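Local coordinates for malonyl CoA-acyl carrier protein transacylase (Burkholderia pseudomallei 1710b, PDB 3EZO), which probably transfers the malonyl group from malonyl-CoA to the holo acyl carrier protein, releasing free CoA and supplying malonyl-ACP, at residues T74-C79 against E101-V106; Y80-Q85 against A307-A312; V240-D245 against V267-R272. All coordinates share one frame; numbering follows the deposited sequence.

Contact 1: T74-C79 against E101-V106; sequences TAAYAC and EYTALV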
loop_
_atom_site.group_PDB
_atom_site.type_symbol
_atom_site.label_atom_id
_atom_site.label_comp_id
_atom_site.label_asym_id
_atom_site.label_seq_id
_atom_site.Cartn_x
_atom_site.Cartn_y
_atom_site.Cartn_z
ATOM N N THR A 74 -4.183 4.881 -9.375
ATOM C CA THR A 74 -5.262 5.139 -10.352
ATOM C C THR A 74 -6.427 4.163 -10.199
ATOM O O THR A 74 -7.580 4.564 -10.115
ATOM C CB THR A 74 -4.718 5.054 -11.761
ATOM O OG1 THR A 74 -3.695 6.024 -11.906
ATOM C CG2 THR A 74 -5.835 5.288 -12.804
ATOM N N ALA A 75 -6.116 2.875 -10.133
ATOM C CA ALA A 75 -7.146 1.833 -10.145
ATOM C C ALA A 75 -7.992 1.884 -8.894
ATOM O O ALA A 75 -9.235 1.818 -8.957
ATOM C CB ALA A 75 -6.497 0.423 -10.322
ATOM N N ALA A 76 -7.314 2.002 -7.753
ATOM C CA ALA A 76 -8.008 2.124 -6.473
ATOM C C ALA A 76 -8.746 3.429 -6.362
ATOM O O ALA A 76 -9.896 3.431 -5.914
ATOM C CB ALA A 76 -7.065 1.889 -5.296
ATOM N N TYR A 77 -8.160 4.531 -6.821
ATOM C CA TYR A 77 -8.884 5.804 -6.800
ATOM C C TYR A 77 -10.092 5.822 -7.759
ATOM O O TYR A 77 -11.139 6.330 -7.416
ATOM C CB TYR A 77 -7.979 7.009 -7.044
ATOM C CG TYR A 77 -8.652 8.307 -6.667
ATOM C CD1 TYR A 77 -9.253 8.484 -5.421
ATOM C CD2 TYR A 77 -8.721 9.351 -7.568
ATOM C CE1 TYR A 77 -9.898 9.714 -5.090
ATOM C CE2 TYR A 77 -9.354 10.539 -7.254
ATOM C CZ TYR A 77 -9.949 10.713 -6.031
ATOM O OH TYR A 77 -10.538 11.940 -5.784
ATOM N N ALA A 78 -9.942 5.215 -8.922
ATOM C CA ALA A 78 -11.043 5.022 -9.851
ATOM C C ALA A 78 -12.191 4.389 -9.130
ATOM O O ALA A 78 -13.347 4.772 -9.323
ATOM C CB ALA A 78 -10.605 4.130 -11.062
ATOM N N CYS A 79 -11.884 3.396 -8.307
ATOM C CA CYS A 79 -12.902 2.658 -7.598
ATOM C C CYS A 79 -13.591 3.536 -6.552
ATOM O O CYS A 79 -14.818 3.412 -6.324
ATOM C CB CYS A 79 -12.329 1.417 -6.934
ATOM S SG CYS A 79 -11.876 0.067 -8.031
ATOM N N GLU A 101 -1.368 4.308 0.924
ATOM C CA GLU A 101 -1.517 5.449 1.844
ATOM C C GLU A 101 -1.697 6.732 1.047
ATOM O O GLU A 101 -2.371 7.681 1.469
ATOM C CB GLU A 101 -0.280 5.562 2.769
ATOM C CG GLU A 101 -0.367 6.718 3.764
ATOM C CD GLU A 101 0.487 6.491 5.009
ATOM O OE1 GLU A 101 0.357 5.413 5.615
ATOM O OE2 GLU A 101 1.249 7.406 5.394
ATOM N N TYR A 102 -1.065 6.771 -0.111
ATOM C CA TYR A 102 -1.210 7.889 -1.025
ATOM C C TYR A 102 -2.635 8.010 -1.528
ATOM O O TYR A 102 -3.179 9.083 -1.569
ATOM C CB TYR A 102 -0.220 7.740 -2.182
ATOM C CG TYR A 102 1.215 7.993 -1.742
ATOM C CD1 TYR A 102 1.828 9.217 -1.992
ATOM C CD2 TYR A 102 1.904 7.074 -0.993
ATOM C CE1 TYR A 102 3.123 9.478 -1.583
ATOM C CE2 TYR A 102 3.221 7.320 -0.558
ATOM C CZ TYR A 102 3.821 8.534 -0.857
ATOM O OH TYR A 102 5.123 8.801 -0.465
ATOM N N THR A 103 -3.226 6.902 -1.912
ATOM C CA THR A 103 -4.608 6.862 -2.416
ATOM C C THR A 103 -5.603 7.340 -1.307
ATOM O O THR A 103 -6.564 8.073 -1.551
ATOM C CB THR A 103 -4.972 5.404 -2.828
ATOM O OG1 THR A 103 -3.867 4.777 -3.492
ATOM C CG2 THR A 103 -6.158 5.384 -3.744
ATOM N N ALA A 104 -5.356 6.875 -0.087
ATOM C CA ALA A 104 -6.108 7.278 1.062
ATOM C C ALA A 104 -6.026 8.793 1.225
ATOM O O ALA A 104 -7.044 9.434 1.448
ATOM C CB ALA A 104 -5.538 6.565 2.326
ATOM N N LEU A 105 -4.821 9.374 1.106
ATOM C CA LEU A 105 -4.653 10.837 1.223
ATOM C C LEU A 105 -5.407 11.600 0.141
ATOM O O LEU A 105 -5.911 12.739 0.370
ATOM C CB LEU A 105 -3.180 11.220 1.210
ATOM C CG LEU A 105 -2.469 10.964 2.551
ATOM C CD1 LEU A 105 -0.964 11.150 2.390
ATOM C CD2 LEU A 105 -2.998 11.853 3.702
ATOM N N VAL A 106 -5.483 10.986 -1.039
ATOM C CA VAL A 106 -6.237 11.575 -2.136
ATOM C C VAL A 106 -7.718 11.525 -1.859
ATOM O O VAL A 106 -8.379 12.537 -1.972
ATOM C CB VAL A 106 -5.965 10.908 -3.504
ATOM C CG1 VAL A 106 -6.924 11.512 -4.574
ATOM C CG2 VAL A 106 -4.490 11.076 -3.898
#

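Contact 2: Y80-Q85 against A307-A312; sequences YRAWQQ and ASLDEA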
loop_
_atom_site.group_PDB
_atom_site.type_symbol
_atom_site.label_atom_id
_atom_site.label_comp_id
_atom_site.label_asym_id
_atom_site.label_seq_id
_atom_site.Cartn_x
_atom_site.Cartn_y
_atom_site.Cartn_z
ATOM N N TYR A 80 -12.825 4.431 -5.957
ATOM C CA TYR A 80 -13.358 5.384 -4.981
ATOM C C TYR A 80 -14.290 6.365 -5.650
ATOM O O TYR A 80 -15.367 6.643 -5.122
ATOM C CB TYR A 80 -12.249 6.123 -4.200
ATOM C CG TYR A 80 -12.805 6.977 -3.056
ATOM C CD1 TYR A 80 -13.268 6.383 -1.910
ATOM C CD2 TYR A 80 -12.923 8.355 -3.170
ATOM C CE1 TYR A 80 -13.793 7.121 -0.872
ATOM C CE2 TYR A 80 -13.459 9.121 -2.133
ATOM C CZ TYR A 80 -13.901 8.487 -0.996
ATOM O OH TYR A 80 -14.442 9.188 0.056
ATOM N N ARG A 81 -13.868 6.908 -6.799
ATOM C CA ARG A 81 -14.698 7.823 -7.556
ATOM C C ARG A 81 -16.011 7.121 -8.033
ATOM O O ARG A 81 -17.061 7.739 -8.026
ATOM C CB ARG A 81 -13.904 8.457 -8.727
ATOM C CG ARG A 81 -13.006 9.637 -8.348
ATOM C CD ARG A 81 -12.258 10.178 -9.528
ATOM N NE ARG A 81 -11.578 11.461 -9.317
ATOM C CZ ARG A 81 -10.695 11.978 -10.170
ATOM N NH1 ARG A 81 -10.344 11.306 -11.253
ATOM N NH2 ARG A 81 -10.107 13.141 -9.953
ATOM N N ALA A 82 -15.958 5.846 -8.411
ATOM C CA ALA A 82 -17.183 5.065 -8.779
ATOM C C ALA A 82 -18.125 4.907 -7.592
ATOM O O ALA A 82 -19.369 4.939 -7.724
ATOM C CB ALA A 82 -16.803 3.702 -9.291
ATOM N N TRP A 83 -17.540 4.671 -6.423
ATOM C CA TRP A 83 -18.320 4.589 -5.193
ATOM C C TRP A 83 -19.118 5.891 -5.006
ATOM O O TRP A 83 -20.308 5.856 -4.765
ATOM C CB TRP A 83 -17.406 4.281 -4.007
ATOM C CG TRP A 83 -18.029 4.399 -2.653
ATOM C CD1 TRP A 83 -17.987 5.470 -1.849
ATOM C CD2 TRP A 83 -18.752 3.390 -1.946
ATOM N NE1 TRP A 83 -18.621 5.206 -0.661
ATOM C CE2 TRP A 83 -19.111 3.931 -0.703
ATOM C CE3 TRP A 83 -19.145 2.089 -2.251
ATOM C CZ2 TRP A 83 -19.829 3.220 0.239
ATOM C CZ3 TRP A 83 -19.856 1.379 -1.327
ATOM C CH2 TRP A 83 -20.197 1.948 -0.078
ATOM N N GLN A 84 -18.464 7.034 -5.166
ATOM C CA GLN A 84 -19.123 8.343 -5.037
ATOM C C GLN A 84 -20.214 8.586 -6.088
ATOM O O GLN A 84 -21.296 9.074 -5.709
ATOM C CB GLN A 84 -18.116 9.495 -5.130
ATOM C CG GLN A 84 -17.144 9.600 -3.957
ATOM C CD GLN A 84 -16.066 10.638 -4.221
ATOM O OE1 GLN A 84 -15.287 10.489 -5.154
ATOM N NE2 GLN A 84 -16.013 11.695 -3.400
ATOM N N GLN A 85 -19.876 8.321 -7.371
ATOM C CA GLN A 85 -20.783 8.437 -8.525
ATOM C C GLN A 85 -22.051 7.625 -8.281
ATOM O O GLN A 85 -23.128 8.044 -8.697
ATOM C CB GLN A 85 -20.109 8.065 -9.902
ATOM C CG GLN A 85 -20.968 8.432 -11.239
ATOM C CD GLN A 85 -20.586 7.654 -12.577
ATOM O OE1 GLN A 85 -19.435 7.473 -12.904
ATOM N NE2 GLN A 85 -21.603 7.264 -13.356
ATOM N N ALA A 307 -20.618 -4.998 -9.445
ATOM C CA ALA A 307 -21.361 -5.899 -8.584
ATOM C C ALA A 307 -20.890 -5.798 -7.126
ATOM O O ALA A 307 -21.706 -5.670 -6.198
ATOM C CB ALA A 307 -21.261 -7.351 -9.108
ATOM N N SER A 308 -19.579 -5.841 -6.930
ATOM C CA SER A 308 -18.998 -5.754 -5.585
ATOM C C SER A 308 -19.352 -4.371 -4.975
ATOM O O SER A 308 -19.655 -4.304 -3.796
ATOM C CB SER A 308 -17.486 -5.971 -5.647
ATOM O OG SER A 308 -16.857 -4.990 -6.497
ATOM N N LEU A 309 -19.333 -3.306 -5.794
ATOM C CA LEU A 309 -19.710 -1.975 -5.333
ATOM C C LEU A 309 -21.137 -1.982 -4.767
ATOM O O LEU A 309 -21.370 -1.496 -3.670
ATOM C CB LEU A 309 -19.584 -0.940 -6.441
ATOM C CG LEU A 309 -19.698 0.583 -6.144
ATOM C CD1 LEU A 309 -19.177 1.352 -7.368
ATOM C CD2 LEU A 309 -21.102 1.045 -5.805
ATOM N N ASP A 310 -22.085 -2.552 -5.509
ATOM C CA ASP A 310 -23.470 -2.683 -4.982
ATOM C C ASP A 310 -23.582 -3.465 -3.691
ATOM O O ASP A 310 -24.306 -3.066 -2.794
ATOM C CB ASP A 310 -24.414 -3.266 -6.034
ATOM C CG ASP A 310 -24.731 -2.280 -7.099
ATOM O OD1 ASP A 310 -24.505 -1.076 -6.847
ATOM O OD2 ASP A 310 -25.145 -2.696 -8.211
ATOM N N GLU A 311 -22.872 -4.577 -3.580
ATOM C CA GLU A 311 -22.843 -5.280 -2.303
ATOM C C GLU A 311 -22.222 -4.446 -1.182
ATOM O O GLU A 311 -22.593 -4.580 -0.023
ATOM C CB GLU A 311 -22.103 -6.624 -2.440
ATOM C CG GLU A 311 -22.935 -7.712 -3.100
ATOM C CD GLU A 311 -24.263 -7.995 -2.342
ATOM O OE1 GLU A 311 -24.227 -8.412 -1.151
ATOM O OE2 GLU A 311 -25.347 -7.778 -2.936
ATOM N N ALA A 312 -21.243 -3.621 -1.513
ATOM C CA ALA A 312 -20.612 -2.759 -0.515
ATOM C C ALA A 312 -21.584 -1.648 -0.105
ATOM O O ALA A 312 -21.714 -1.337 1.077
ATOM C CB ALA A 312 -19.311 -2.197 -1.047
#

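Contact 3: V240-D245 against V267-R272; sequences VAVVSD and VQHIAR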
loop_
_atom_site.group_PDB
_atom_site.type_symbol
_atom_site.label_atom_id
_atom_site.label_comp_id
_atom_site.label_asym_id
_atom_site.label_seq_id
_atom_site.Cartn_x
_atom_site.Cartn_y
_atom_site.Cartn_z
ATOM N N VAL A 240 1.097 4.821 13.001
ATOM C CA VAL A 240 -0.268 4.542 13.406
ATOM C C VAL A 240 -0.919 5.790 14.041
ATOM O O VAL A 240 -1.635 5.698 15.035
ATOM C CB VAL A 240 -0.334 3.315 14.334
ATOM C CG1 VAL A 240 -1.708 2.739 14.340
ATOM C CG2 VAL A 240 0.735 2.234 13.913
ATOM N N ALA A 241 -0.684 6.951 13.429
ATOM C CA ALA A 241 -1.166 8.225 13.930
ATOM C C ALA A 241 -2.096 8.835 12.909
ATOM O O ALA A 241 -1.921 8.665 11.694
ATOM C CB ALA A 241 0.017 9.192 14.174
ATOM N N VAL A 242 -3.061 9.581 13.426
ATOM C CA VAL A 242 -3.939 10.455 12.661
ATOM C C VAL A 242 -3.457 11.885 12.873
ATOM O O VAL A 242 -3.569 12.419 13.958
ATOM C CB VAL A 242 -5.434 10.305 13.140
ATOM C CG1 VAL A 242 -6.356 11.253 12.330
ATOM C CG2 VAL A 242 -5.876 8.867 13.030
ATOM N N VAL A 243 -2.887 12.483 11.821
ATOM C CA VAL A 243 -2.337 13.812 11.877
ATOM C C VAL A 243 -3.097 14.669 10.868
ATOM O O VAL A 243 -3.519 14.138 9.816
ATOM C CB VAL A 243 -0.801 13.795 11.587
ATOM C CG1 VAL A 243 -0.048 12.985 12.670
ATOM C CG2 VAL A 243 -0.473 13.254 10.219
ATOM N N SER A 244 -3.261 15.967 11.177
ATOM C CA SER A 244 -3.904 16.920 10.300
ATOM C C SER A 244 -2.971 17.911 9.665
ATOM O O SER A 244 -3.303 18.471 8.614
ATOM C CB SER A 244 -4.978 17.707 11.070
ATOM O OG SER A 244 -4.419 18.348 12.230
ATOM N N ASP A 245 -1.835 18.181 10.316
ATOM C CA ASP A 245 -0.841 19.107 9.807
ATOM C C ASP A 245 -0.176 18.611 8.503
ATOM O O ASP A 245 0.415 17.541 8.476
ATOM C CB ASP A 245 0.241 19.305 10.868
ATOM C CG ASP A 245 1.309 20.250 10.450
ATOM O OD1 ASP A 245 0.994 21.360 10.006
ATOM O OD2 ASP A 245 2.493 19.909 10.570
ATOM N N VAL A 267 -5.326 -1.196 11.188
ATOM C CA VAL A 267 -6.634 -1.869 11.240
ATOM C C VAL A 267 -7.203 -1.901 12.671
ATOM O O VAL A 267 -8.372 -1.603 12.875
ATOM C CB VAL A 267 -6.563 -3.302 10.649
ATOM C CG1 VAL A 267 -7.870 -4.035 10.864
ATOM C CG2 VAL A 267 -6.206 -3.269 9.109
ATOM N N GLN A 268 -6.358 -2.223 13.656
ATOM C CA GLN A 268 -6.785 -2.211 15.041
ATOM C C GLN A 268 -7.164 -0.822 15.505
ATOM O O GLN A 268 -8.101 -0.672 16.275
ATOM C CB GLN A 268 -5.681 -2.783 15.926
ATOM C CG GLN A 268 -5.427 -4.252 15.613
ATOM C CD GLN A 268 -4.255 -4.816 16.351
ATOM O OE1 GLN A 268 -3.292 -4.105 16.677
ATOM N NE2 GLN A 268 -4.326 -6.125 16.628
ATOM N N HIS A 269 -6.448 0.195 15.012
ATOM C CA HIS A 269 -6.746 1.589 15.338
ATOM C C HIS A 269 -8.147 1.906 14.836
ATOM O O HIS A 269 -8.953 2.516 15.561
ATOM C CB HIS A 269 -5.718 2.547 14.731
ATOM C CG HIS A 269 -6.051 3.978 14.941
ATOM N ND1 HIS A 269 -5.426 4.750 15.893
ATOM C CD2 HIS A 269 -6.981 4.775 14.355
ATOM C CE1 HIS A 269 -5.928 5.972 15.856
ATOM N NE2 HIS A 269 -6.889 6.006 14.946
ATOM N N ILE A 270 -8.433 1.467 13.610
ATOM C CA ILE A 270 -9.739 1.710 12.973
ATOM C C ILE A 270 -10.860 1.071 13.800
ATOM O O ILE A 270 -11.855 1.720 14.087
ATOM C CB ILE A 270 -9.740 1.202 11.489
ATOM C CG1 ILE A 270 -8.872 2.167 10.634
ATOM C CG2 ILE A 270 -11.176 1.060 10.988
ATOM C CD1 ILE A 270 -8.462 1.627 9.297
ATOM N N ALA A 271 -10.666 -0.189 14.183
ATOM C CA ALA A 271 -11.596 -0.910 15.038
ATOM C C ALA A 271 -11.834 -0.211 16.375
ATOM O O ALA A 271 -12.972 -0.179 16.843
ATOM C CB ALA A 271 -11.105 -2.301 15.295
ATOM N N ARG A 272 -10.777 0.326 17.002
ATOM C CA ARG A 272 -10.933 1.018 18.312
ATOM C C ARG A 272 -11.695 2.325 18.166
ATOM O O ARG A 272 -12.176 2.858 19.148
ATOM C CB ARG A 272 -9.576 1.297 19.014
ATOM C CG ARG A 272 -8.926 0.056 19.551
ATOM C CD ARG A 272 -7.819 0.364 20.569
ATOM N NE ARG A 272 -6.860 1.207 19.898
ATOM C CZ ARG A 272 -5.866 0.750 19.145
ATOM N NH1 ARG A 272 -5.660 -0.553 19.019
ATOM N NH2 ARG A 272 -5.065 1.612 18.537
#

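Contact 1: T74-C79 against E101-V106
The phenol ring of Tyr-77 carries a methyl group of Val-106 on one face, while Phe-113 brings a second ring against the tyrosine with the two planes at about 45°. Val-106 CG1 stands 3.6 Å from the centroid of the Tyr-77 ring and 18° off its normal, a CH-pi contact over the face. It is displaced toward the hydroxyl end, so that the nearest ring atom is Tyr-77 CZ, 3.5 Å from Val-106 CG1. The tyrosine points its ring away from its own backbone N (chi1 -165°), which stretches it along the neighbouring helix, and the valine side chain meets it at about a right angle. One turn earlier, Thr-103 contributes its methyl group: CG2 lies 3.9 Å from Ala-76 CB and 3.8 Å from the backbone N of Tyr-77. The axes of the two segments pass 9.7 Å apart, with Ala-76 and the Thr-103 methyl meeting between them. Val-106 also touches Ala-116 of helix 113-128. Helix 99-107 follows Ser-98, the predicted active-site serine, in what looks like a nucleophile elbow, and Thr-103 touches residues of that turn. With no hydrogen bond crossing between the segments, methyl groups and an aromatic face supply the cohesion, so the helix behind the probable nucleophile is seated here by shape and dispersion forces.

Contact 2: Y80-Q85 against A307-A312
Trp-83 meets Leu-309 and Ala-312 with its indole anchored at NE1, which donates a hydrogen bond to the carbonyl oxygen of Ala-89. That bond occupies the polar end of the ring and leaves the benzo end to do the packing. Trp-83 CZ3 reaches 3.6 Å from Ala-312 CB, and the carbonyl carbon of Ala-312 sits at the indole edge, in plane, 3.7 Å from the same CZ3. Leu-309 divides its two methyl groups between neighbouring residues. Leu-309 CD1 settles against Ala-82, 3.9 Å from its CB and 3.6 Å from its O, whereas CD2 approaches Trp-83 CE3 at a looser 4.2 Å. The leucine can reach this far because its CG swings opposite the backbone N (chi1 -170°), extending the side chain toward the other helix. The axes of the segments pass 10.7 Å apart at -59°, and all four touching residues are buried. Val-303 of strand 299-303 lies against Trp-83, Leu-309 and Ala-312 alike, and Phe-13 of strand 11-15 meets the indole edge-to-face. Two helices thus share one layer over a parallel sheet, as in alpha/beta three-layer folds, with the C-terminal helix packed beside helix 65-85.

Contact 3: V240-D245 against V267-R272
His-269 turns its imidazole away from its own backbone N (chi1 175°) and so extends it from the helix toward Val-240 and Val-242. Val-240 has left-handed helical backbone angles (phi 51°, psi 43°), which bend the chain there before it runs on in extended form through Val-242. The two valines consequently meet different parts of the same histidine. At the base of the side chain, Val-240 CG1 rests 4.0 Å from His-269 CB, the two side chains sliding past each other in opposite directions. At the far end, Val-242 comes across the imidazole at about a right angle and places CG2 3.6 Å from His-269 NE2, with CE1 slightly more distant. This methyl approaches the ring obliquely. The carbonyl oxygen of Val-240 is also near, but at 4.0 Å from His-269 ND1 it is too far for a firm polar bond.

The surroundings explain how the loop is held beside the helix. Asn-236 OD1 accepts a hydrogen bond from the backbone N of Ala-241, and Asp-245 N-caps helix 246-256 through a bond from Ala-248 N to its OD2, so the loop is tied down on either side of Val-242. On the helix side, His-269 and Ile-270 both lean on Ile-93 of strand 93-96. Val-242 is exposed, and the contact belongs to the surface of the acyl transferase domain, where it joins a loop to helix 263-272. One turn on, the guanidinium of Arg-272 puts NH2 4.1 Å from His-269 ND1. A positive charge that close would probably discourage protonation of the imidazole, and a neutral ring fits better against valine methyl groups, which offer it van der Waals contact and no counter-charge.

The three contacts show how one chain combines its neighbouring and distant parts. Contacts 1 and 2 use consecutive segments of helix 65-85, and their centres lie 14 Å apart: segment 74-79 packs on helix 99-107, close in sequence, and segment 80-85 on the C-terminal helix 306-314, more than 220 residues on. Their segments alternate along the chain. Contact 3 follows contact 1 in sequence and falls within the span that contact 2 brackets; its centre is 18 Å from that of contact 1 and 24 Å from that of contact 2. Helix 65-85 therefore links the probable nucleophile region to the chain's end, while contact 3 sets a separate surface loop against helix 263-272.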